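Local coordinates for protein aldose 1-epimerase (Escherichia coli, PDB 3NRE) that probably interconverts the alpha and beta anomers of an aldose sugar, as a putative aldose 1-epimerase of the galactose mutarotase clan, at residues L7-L12 with S98-C103; R57-R62 with D262-E267; F63-R68 with T141-T146. One frame throughout, in Å; residues are numbered along the deposited sequence. Where two conformers were deposited one is given.

The chain first builds strand 4-9, and contact 1 (7-12 with 98-103) closes a loop of 85 residues by bringing the end of that strand to the turn before strand 101-109. Contacts 2 and 3 both start inside this loop and end beyond it, so each crosses contact 1. Contact 3 (63-68 with 141-146) is nested within the much longer loop of contact 2 (57-62 with 262-267). It ties the small hairpin 62-65/68-71 to strand 142-153. Contact 2 fastens the connection leading into that hairpin to the loop before strand 272-274. These two touch, their centres about 9 Å apart. Contact 1 has its centre 37 to 38 Å from theirs.

Contact 1. Residues L7-L12 with S98-C103; sequences LSHGSL and SDDSLC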
loop_
_atom_site.group_PDB
_atom_site.type_symbol
_atom_site.label_atom_id
_atom_site.label_comp_id
_atom_site.label_asym_id
_atom_site.label_seq_id
_atom_site.Cartn_x
_atom_site.Cartn_y
_atom_site.Cartn_z
ATOM N N LEU A 7 12.781 8.091 13.283
ATOM C CA LEU A 7 13.874 7.086 13.353
ATOM C C LEU A 7 14.971 7.554 12.469
ATOM O O LEU A 7 14.736 8.166 11.464
ATOM C CB LEU A 7 13.420 5.751 12.766
ATOM C CG LEU A 7 12.218 5.058 13.344
ATOM C CD1 LEU A 7 12.163 3.657 12.751
ATOM C CD2 LEU A 7 12.382 5.044 14.853
ATOM N N SER A 8 16.205 7.174 12.774
ATOM C CA SER A 8 17.270 7.467 11.873
ATOM C C SER A 8 18.403 6.451 12.001
ATOM O O SER A 8 18.571 5.822 13.037
ATOM C CB SER A 8 17.797 8.883 12.090
ATOM O OG SER A 8 18.309 9.093 13.392
ATOM N N HIS A 9 19.124 6.289 10.900
ATOM C CA HIS A 9 20.357 5.510 10.892
ATOM C C HIS A 9 21.206 6.047 9.772
ATOM O O HIS A 9 20.788 6.023 8.609
ATOM C CB HIS A 9 20.050 4.046 10.636
ATOM C CG HIS A 9 21.134 3.096 11.040
ATOM N ND1 HIS A 9 20.962 2.156 12.034
ATOM C CD2 HIS A 9 22.380 2.897 10.544
ATOM C CE1 HIS A 9 22.076 1.451 12.170
ATOM N NE2 HIS A 9 22.952 1.881 11.278
ATOM N N GLY A 10 22.424 6.468 10.103
ATOM C CA GLY A 10 23.305 7.023 9.096
ATOM C C GLY A 10 22.644 8.271 8.516
ATOM O O GLY A 10 22.217 9.146 9.247
ATOM N N SER A 11 22.497 8.304 7.196
ATOM C CA SER A 11 21.927 9.453 6.493
ATOM C C SER A 11 20.425 9.261 6.257
ATOM O O SER A 11 19.763 10.142 5.696
ATOM C CB SER A 11 22.664 9.687 5.157
ATOM O OG SER A 11 22.421 8.648 4.207
ATOM N N LEU A 12 19.902 8.109 6.667
ATOM C CA LEU A 12 18.444 7.818 6.459
ATOM C C LEU A 12 17.615 8.264 7.634
ATOM O O LEU A 12 17.993 8.052 8.773
ATOM C CB LEU A 12 18.159 6.334 6.300
ATOM C CG LEU A 12 18.616 5.643 5.029
ATOM C CD1 LEU A 12 18.068 4.191 5.065
ATOM C CD2 LEU A 12 18.166 6.376 3.784
ATOM N N SER A 98 12.687 3.211 19.398
ATOM C CA SER A 98 14.106 3.358 19.643
ATOM C C SER A 98 14.700 4.195 18.532
ATOM O O SER A 98 13.973 4.672 17.661
ATOM C CB SER A 98 14.788 1.980 19.696
ATOM O OG SER A 98 15.038 1.496 18.392
ATOM N N ASP A 99 16.009 4.384 18.548
ATOM C CA ASP A 99 16.627 5.205 17.524
ATOM C C ASP A 99 16.357 4.750 16.085
ATOM O O ASP A 99 16.177 5.597 15.226
ATOM C CB ASP A 99 18.133 5.356 17.773
ATOM C CG ASP A 99 18.431 6.256 18.972
ATOM O OD1 ASP A 99 17.516 7.007 19.435
ATOM O OD2 ASP A 99 19.589 6.217 19.428
ATOM N N ASP A 100 16.289 3.445 15.847
ATOM C CA ASP A 100 16.136 2.913 14.486
ATOM C C ASP A 100 14.967 1.933 14.340
ATOM O O ASP A 100 14.882 1.244 13.322
ATOM C CB ASP A 100 17.454 2.242 14.036
ATOM C CG ASP A 100 17.888 1.086 14.960
ATOM O OD1 ASP A 100 17.100 0.659 15.836
ATOM O OD2 ASP A 100 19.045 0.610 14.829
ATOM N N SER A 101 14.077 1.865 15.338
ATOM C CA SER A 101 12.867 1.041 15.259
ATOM C C SER A 101 11.633 1.644 15.957
ATOM O O SER A 101 11.723 2.438 16.912
ATOM C CB SER A 101 13.134 -0.360 15.834
ATOM O OG SER A 101 13.150 -0.302 17.248
ATOM N N LEU A 102 10.469 1.263 15.439
ATOM C CA LEU A 102 9.193 1.725 15.938
ATOM C C LEU A 102 8.175 0.603 15.727
ATOM O O LEU A 102 8.217 -0.099 14.713
ATOM C CB LEU A 102 8.737 2.976 15.135
ATOM C CG LEU A 102 7.389 3.580 15.544
ATOM C CD1 LEU A 102 7.488 4.338 16.863
ATOM C CD2 LEU A 102 6.884 4.507 14.454
ATOM N N CYS A 103 7.277 0.441 16.690
ATOM C CA CYS A 103 6.128 -0.434 16.575
ATOM C C CYS A 103 4.852 0.262 17.077
ATOM O O CYS A 103 4.809 0.844 18.164
ATOM C CB CYS A 103 6.366 -1.728 17.363
ATOM S SG CYS A 103 5.027 -2.917 17.064
HETATM O O HOH W 1 17.157 8.299 15.527
#
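Leu-7 and Asp-100 bring their CA atoms to 4.9 Å, and beside them Ser-8 N donates a nearly straight hydrogen bond to Asp-99 O (2.9 Å, 163°). The same carbonyl oxygen receives a CA-H...O contact from Leu-7 and a hydrogen bond from a water. That water also bonds to Ser-8 OG, so it bridges the two segments.

Leu-7 makes most of the side-chain contact, largely against backbone atoms. Its CG is anti to the carbonyl carbon (chi1 -58°), which lays the two methyls against the turn. CD2 reaches Ser-98 O at 3.2 Å and Ser-101 O at 3.4 Å, and also meets Leu-102 CB at 4.2 Å. CD1 packs on the carbonyl carbon of Asp-100 at 3.7 Å.

Two beta hairpins meet here. A type II' turn at His-9 to Leu-12 joins strands 4-9 and 12-17. The turn at 98-101, closed by a backbone bond from Ser-98 N to Ser-101 O, joins strands 93-97 and 101-109 at the edge of the large antiparallel sheet. His-97 and Leu-123 also pack on Leu-7. His-9 and Asp-100 run side by side with ring and carboxylate nearly coplanar, and Asp-100 OD2 lies 3.7 Å from His-9 ND1 at the ring edge.

Contact 2. Residues R57-R62 with D262-E267; sequences RVSGNR and DHHRPE
One hydrogen bond joins the two loops in the conformer of His-264 described here: its NE2 donates to Arg-62 O (3.2 Å, 157°). The acceptor lies near the plane of the imidazole, so the bond meets the ring at its edge. Ser-59 OG sits at the same ring's edge, 3.1 Å from His-264 CE1. The firm polar partner of this hydroxyl is Asp-261, just before 262-267.

Apolar contacts come from Val-58, whose methyls divide between the two histidines. CG2 lies over a face of His-263, 3.8 Å from the ring centroid, in a CH-pi contact. CG1, anti to the backbone N (chi1 -179°), approaches His-264 NE2 at 3.6 Å. A hydrogen bond links His-263 NE2 and Tyr-113 OH.

Charged groups take part as well. The Arg-62 chain bends at chi2 and chi3 and brings NH1 to 3.8 Å from His-264 NE2, with guanidinium and ring planes 5° apart. Its NH2 forms a salt bridge with Glu-69. Arg-265 NH1 forms another to Asp-262 OD1 (2.6 Å), spanning the 3-10 segment 262-264.

Two connecting loops thus meet beside the strands of a galactose mutarotase-like beta-sandwich, the 3-10 turn presenting consecutive histidines.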
loop_
_atom_site.group_PDB
_atom_site.type_symbol
_atom_site.label_atom_id
_atom_site.label_comp_id
_atom_site.label_asym_id
_atom_site.label_seq_id
_atom_site.Cartn_x
_atom_site.Cartn_y
_atom_site.Cartn_z
ATOM N N ARG A 57 -10.883 -2.165 -3.031
ATOM C CA ARG A 57 -12.329 -2.146 -2.890
ATOM C C ARG A 57 -12.905 -3.535 -3.159
ATOM O O ARG A 57 -12.288 -4.306 -3.900
ATOM C CB ARG A 57 -12.888 -1.240 -3.985
ATOM C CG ARG A 57 -12.369 0.215 -3.946
ATOM C CD ARG A 57 -12.757 1.023 -5.128
ATOM N NE ARG A 57 -12.242 2.412 -4.998
ATOM C CZ ARG A 57 -11.005 2.806 -5.276
ATOM N NH1 ARG A 57 -10.113 1.948 -5.757
ATOM N NH2 ARG A 57 -10.681 4.090 -5.063
ATOM N N VAL A 58 -14.086 -3.818 -2.593
ATOM C CA VAL A 58 -14.842 -5.043 -2.896
ATOM C C VAL A 58 -16.086 -4.581 -3.672
ATOM O O VAL A 58 -16.940 -3.890 -3.108
ATOM C CB VAL A 58 -15.266 -5.769 -1.667
ATOM C CG1 VAL A 58 -16.047 -7.067 -2.066
ATOM C CG2 VAL A 58 -14.051 -6.088 -0.721
ATOM N N SER A 59 -16.131 -4.889 -4.974
ATOM C CA SER A 59 -17.209 -4.324 -5.807
ATOM C C SER A 59 -18.560 -4.701 -5.275
ATOM O O SER A 59 -18.828 -5.879 -4.941
ATOM C CB SER A 59 -17.017 -4.617 -7.285
ATOM O OG SER A 59 -17.001 -5.990 -7.476
ATOM N N GLY A 60 -19.411 -3.683 -5.152
ATOM C CA GLY A 60 -20.745 -3.844 -4.593
ATOM C C GLY A 60 -20.844 -3.706 -3.078
ATOM O O GLY A 60 -21.937 -3.726 -2.532
ATOM N N ASN A 61 -19.704 -3.553 -2.417
ATOM C CA ASN A 61 -19.624 -3.447 -0.945
ATOM C C ASN A 61 -20.296 -4.648 -0.279
ATOM O O ASN A 61 -20.967 -4.523 0.735
ATOM C CB ASN A 61 -20.273 -2.157 -0.449
ATOM C CG ASN A 61 -19.412 -0.939 -0.630
ATOM O OD1 ASN A 61 -18.179 -1.011 -0.537
ATOM N ND2 ASN A 61 -20.068 0.209 -0.838
ATOM N N ARG A 62 -20.108 -5.814 -0.881
ATOM C CA ARG A 62 -20.608 -7.063 -0.312
ATOM C C ARG A 62 -19.824 -8.264 -0.800
ATOM O O ARG A 62 -19.120 -8.205 -1.827
ATOM C CB ARG A 62 -22.117 -7.228 -0.551
ATOM C CG ARG A 62 -22.631 -6.952 -1.953
ATOM C CD ARG A 62 -22.230 -7.964 -2.957
ATOM N NE ARG A 62 -22.527 -9.355 -2.550
ATOM C CZ ARG A 62 -22.001 -10.420 -3.145
ATOM N NH1 ARG A 62 -21.252 -10.288 -4.248
ATOM N NH2 ARG A 62 -22.237 -11.621 -2.655
ATOM N N ASP A 262 -10.635 -10.210 -4.863
ATOM C CA ASP A 262 -10.440 -11.612 -4.513
ATOM C C ASP A 262 -11.571 -12.092 -3.608
ATOM O O ASP A 262 -11.858 -13.275 -3.547
ATOM C CB ASP A 262 -9.096 -11.846 -3.831
ATOM C CG ASP A 262 -8.004 -12.340 -4.781
ATOM O OD1 ASP A 262 -8.271 -12.715 -5.944
ATOM O OD2 ASP A 262 -6.854 -12.431 -4.289
ATOM N N HIS A 263 -12.249 -11.174 -2.925
ATOM C CA HIS A 263 -13.396 -11.580 -2.099
ATOM C C HIS A 263 -14.489 -12.313 -2.928
ATOM O O HIS A 263 -15.316 -13.025 -2.372
ATOM C CB HIS A 263 -14.052 -10.376 -1.435
ATOM C CG HIS A 263 -13.348 -9.889 -0.221
ATOM N ND1 HIS A 263 -12.228 -9.095 -0.276
ATOM C CD2 HIS A 263 -13.639 -10.041 1.095
ATOM C CE1 HIS A 263 -11.855 -8.780 0.945
ATOM N NE2 HIS A 263 -12.699 -9.326 1.797
ATOM N N HIS A 264 -14.475 -12.082 -4.241
ATOM C CA HIS A 264 -15.430 -12.692 -5.174
ATOM C C HIS A 264 -14.943 -13.956 -5.880
ATOM O O HIS A 264 -15.709 -14.594 -6.603
ATOM C CB HIS A 264 -15.832 -11.687 -6.250
ATOM C CG HIS A 264 -16.522 -10.479 -5.702
ATOM N ND1 HIS A 264 -16.357 -9.220 -6.241
ATOM C CD2 HIS A 264 -17.359 -10.338 -4.651
ATOM C CE1 HIS A 264 -17.071 -8.355 -5.538
ATOM N NE2 HIS A 264 -17.683 -9.008 -4.568
ATOM N N ARG A 265 -13.687 -14.329 -5.674
ATOM C CA ARG A 265 -13.095 -15.489 -6.376
ATOM C C ARG A 265 -13.209 -16.742 -5.498
ATOM O O ARG A 265 -13.435 -16.624 -4.292
ATOM C CB ARG A 265 -11.625 -15.213 -6.688
ATOM C CG ARG A 265 -11.422 -14.171 -7.682
ATOM C CD ARG A 265 -10.048 -14.104 -8.292
ATOM N NE ARG A 265 -10.112 -13.011 -9.269
ATOM C CZ ARG A 265 -9.881 -11.729 -8.991
ATOM N NH1 ARG A 265 -9.516 -11.356 -7.786
ATOM N NH2 ARG A 265 -10.026 -10.807 -9.936
ATOM N N PRO A 266 -13.043 -17.942 -6.090
ATOM C CA PRO A 266 -13.160 -19.117 -5.218
ATOM C C PRO A 266 -12.146 -19.156 -4.064
ATOM O O PRO A 266 -10.950 -18.799 -4.233
ATOM C CB PRO A 266 -12.932 -20.307 -6.167
ATOM C CG PRO A 266 -13.277 -19.776 -7.542
ATOM C CD PRO A 266 -12.931 -18.302 -7.520
ATOM N N GLU A 267 -12.673 -19.537 -2.903
ATOM C CA GLU A 267 -11.951 -19.614 -1.660
ATOM C C GLU A 267 -11.186 -18.325 -1.372
ATOM O O GLU A 267 -10.182 -18.334 -0.688
ATOM C CB GLU A 267 -11.021 -20.848 -1.657
ATOM C CG GLU A 267 -11.738 -22.177 -1.750
#

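Contact 3. Residues F63-R68 with T141-T146; sequences FVWQGR and TLPFGT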
loop_
_atom_site.group_PDB
_atom_site.type_symbol
_atom_site.label_atom_id
_atom_site.label_comp_id
_atom_site.label_asym_id
_atom_site.label_seq_id
_atom_site.Cartn_x
_atom_site.Cartn_y
_atom_site.Cartn_z
ATOM N N PHE A 63 -19.939 -9.362 -0.065
ATOM C CA PHE A 63 -19.286 -10.597 -0.429
ATOM C C PHE A 63 -19.892 -11.739 0.377
ATOM O O PHE A 63 -20.524 -11.512 1.381
ATOM C CB PHE A 63 -17.739 -10.499 -0.247
ATOM C CG PHE A 63 -17.278 -10.362 1.174
ATOM C CD1 PHE A 63 -17.142 -9.125 1.772
ATOM C CD2 PHE A 63 -16.942 -11.505 1.918
ATOM C CE1 PHE A 63 -16.707 -9.012 3.077
ATOM C CE2 PHE A 63 -16.507 -11.382 3.233
ATOM C CZ PHE A 63 -16.405 -10.137 3.809
ATOM N N VAL A 64 -19.720 -12.939 -0.135
ATOM C CA VAL A 64 -20.149 -14.153 0.556
ATOM C C VAL A 64 -18.898 -14.853 1.047
ATOM O O VAL A 64 -17.938 -15.017 0.301
ATOM C CB VAL A 64 -20.875 -15.113 -0.361
ATOM C CG1 VAL A 64 -21.231 -16.398 0.438
ATOM C CG2 VAL A 64 -22.149 -14.500 -0.915
ATOM N N TRP A 65 -18.915 -15.256 2.303
ATOM C CA TRP A 65 -17.836 -16.079 2.856
ATOM C C TRP A 65 -18.422 -17.204 3.690
ATOM O O TRP A 65 -19.201 -16.964 4.617
ATOM C CB TRP A 65 -16.872 -15.222 3.666
ATOM C CG TRP A 65 -15.704 -16.015 4.167
ATOM C CD1 TRP A 65 -15.527 -16.507 5.421
ATOM C CD2 TRP A 65 -14.597 -16.480 3.384
ATOM N NE1 TRP A 65 -14.356 -17.242 5.482
ATOM C CE2 TRP A 65 -13.769 -17.242 4.245
ATOM C CE3 TRP A 65 -14.224 -16.328 2.043
ATOM C CZ2 TRP A 65 -12.579 -17.840 3.809
ATOM C CZ3 TRP A 65 -13.034 -16.933 1.607
ATOM C CH2 TRP A 65 -12.235 -17.674 2.484
ATOM N N GLN A 66 -18.038 -18.430 3.339
ATOM C CA GLN A 66 -18.523 -19.645 4.008
ATOM C C GLN A 66 -20.048 -19.627 4.187
ATOM O O GLN A 66 -20.588 -19.830 5.286
ATOM C CB GLN A 66 -17.751 -19.907 5.329
ATOM C CG GLN A 66 -16.359 -20.562 5.092
ATOM C CD GLN A 66 -15.390 -20.462 6.285
ATOM O OE1 GLN A 66 -15.803 -20.511 7.443
ATOM N NE2 GLN A 66 -14.094 -20.322 5.990
ATOM N N GLY A 67 -20.729 -19.363 3.079
ATOM C CA GLY A 67 -22.175 -19.303 3.048
ATOM C C GLY A 67 -22.896 -18.124 3.685
ATOM O O GLY A 67 -24.125 -18.152 3.780
ATOM N N ARG A 68 -22.191 -17.063 4.066
ATOM C CA ARG A 68 -22.858 -15.936 4.729
ATOM C C ARG A 68 -22.564 -14.628 3.984
ATOM O O ARG A 68 -21.431 -14.425 3.524
ATOM C CB ARG A 68 -22.451 -15.847 6.198
ATOM C CG ARG A 68 -22.890 -14.561 6.900
ATOM C CD ARG A 68 -22.837 -14.709 8.432
ATOM N NE ARG A 68 -22.823 -13.414 9.111
ATOM C CZ ARG A 68 -22.435 -13.221 10.372
ATOM N NH1 ARG A 68 -22.025 -14.241 11.122
ATOM N NH2 ARG A 68 -22.442 -11.991 10.889
ATOM N N THR A 141 -14.314 -16.996 11.033
ATOM C CA THR A 141 -13.231 -16.961 10.045
ATOM C C THR A 141 -13.570 -16.014 8.877
ATOM O O THR A 141 -14.676 -16.103 8.362
ATOM C CB THR A 141 -13.053 -18.356 9.460
ATOM O OG1 THR A 141 -12.732 -19.246 10.519
ATOM C CG2 THR A 141 -11.949 -18.379 8.386
ATOM N N LEU A 142 -12.632 -15.113 8.509
ATOM C CA LEU A 142 -12.777 -14.186 7.353
ATOM C C LEU A 142 -11.493 -14.151 6.552
ATOM O O LEU A 142 -10.443 -14.577 7.057
ATOM C CB LEU A 142 -13.138 -12.789 7.819
ATOM C CG LEU A 142 -14.560 -12.572 8.352
ATOM C CD1 LEU A 142 -14.732 -11.201 8.991
ATOM C CD2 LEU A 142 -15.592 -12.735 7.237
ATOM N N PRO A 143 -11.556 -13.712 5.288
ATOM C CA PRO A 143 -10.362 -13.674 4.449
ATOM C C PRO A 143 -9.640 -12.323 4.539
ATOM O O PRO A 143 -10.269 -11.259 4.403
ATOM C CB PRO A 143 -10.933 -13.959 3.043
ATOM C CG PRO A 143 -12.234 -13.253 3.045
ATOM C CD PRO A 143 -12.775 -13.517 4.475
ATOM N N PHE A 144 -8.335 -12.394 4.816
ATOM C CA PHE A 144 -7.510 -11.252 5.118
ATOM C C PHE A 144 -6.423 -11.012 4.087
ATOM O O PHE A 144 -5.902 -11.917 3.422
ATOM C CB PHE A 144 -6.840 -11.398 6.494
ATOM C CG PHE A 144 -7.758 -11.127 7.698
ATOM C CD1 PHE A 144 -8.682 -12.060 8.097
ATOM C CD2 PHE A 144 -7.601 -9.997 8.496
ATOM C CE1 PHE A 144 -9.497 -11.830 9.177
ATOM C CE2 PHE A 144 -8.430 -9.778 9.623
ATOM C CZ PHE A 144 -9.333 -10.708 9.971
ATOM N N GLY A 145 -6.042 -9.760 4.013
ATOM C CA GLY A 145 -4.859 -9.391 3.251
ATOM C C GLY A 145 -4.198 -8.157 3.866
ATOM O O GLY A 145 -4.760 -7.507 4.716
ATOM N N THR A 146 -3.009 -7.868 3.370
ATOM C CA THR A 146 -2.206 -6.712 3.791
ATOM C C THR A 146 -1.492 -6.105 2.604
ATOM O O THR A 146 -1.333 -6.722 1.512
ATOM C CB THR A 146 -1.139 -7.136 4.844
ATOM O OG1 THR A 146 -0.447 -8.293 4.357
ATOM C CG2 THR A 146 -1.790 -7.460 6.144
HETATM O O HOH W 2 -16.873 -17.678 8.342
#
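Trp-65 lays one face of its indole on Pro-143. Pro-143 CD stands 3.8 Å from the centroid of the five-membered ring, only 15° off the normal, while CB and CG run out over the six-membered ring. Leu-142 CA makes a second, longer CH-pi contact on the same face. Gln-66 CG touches the opposite face near its rim. Setting CG of Trp-65 anti to the backbone N (chi1 -176°) carries the ring across to strand 142-144.

At the pyrrole end, Thr-141 O is 3.1 Å from Trp-65 CD1. This carbonyl accepts a hydrogen bond from a water (2.7 Å), which donates to Gln-66 OE1 as well. Gln-66 NE2 rests on Thr-141 CG2 at 3.8 Å. Deeper in, Leu-142 CD2 meets the edge of the Phe-63 ring, 4.3 Å from CE2.

Further out, a type I' turn from Trp-65 to Arg-68 closes the hairpin 62-65/68-71. Tyr-70 touches Phe-63, Trp-65 and Leu-142, and Ala-273 of strand 272-274 adjoins Trp-65. Strands 63-65 and 142-144 run at 112° with axes 8.6 Å apart, so side chains rather than sheet pairing join them. Across this contact the grip is CH-pi and apolar, with a water bridge at its polar rim.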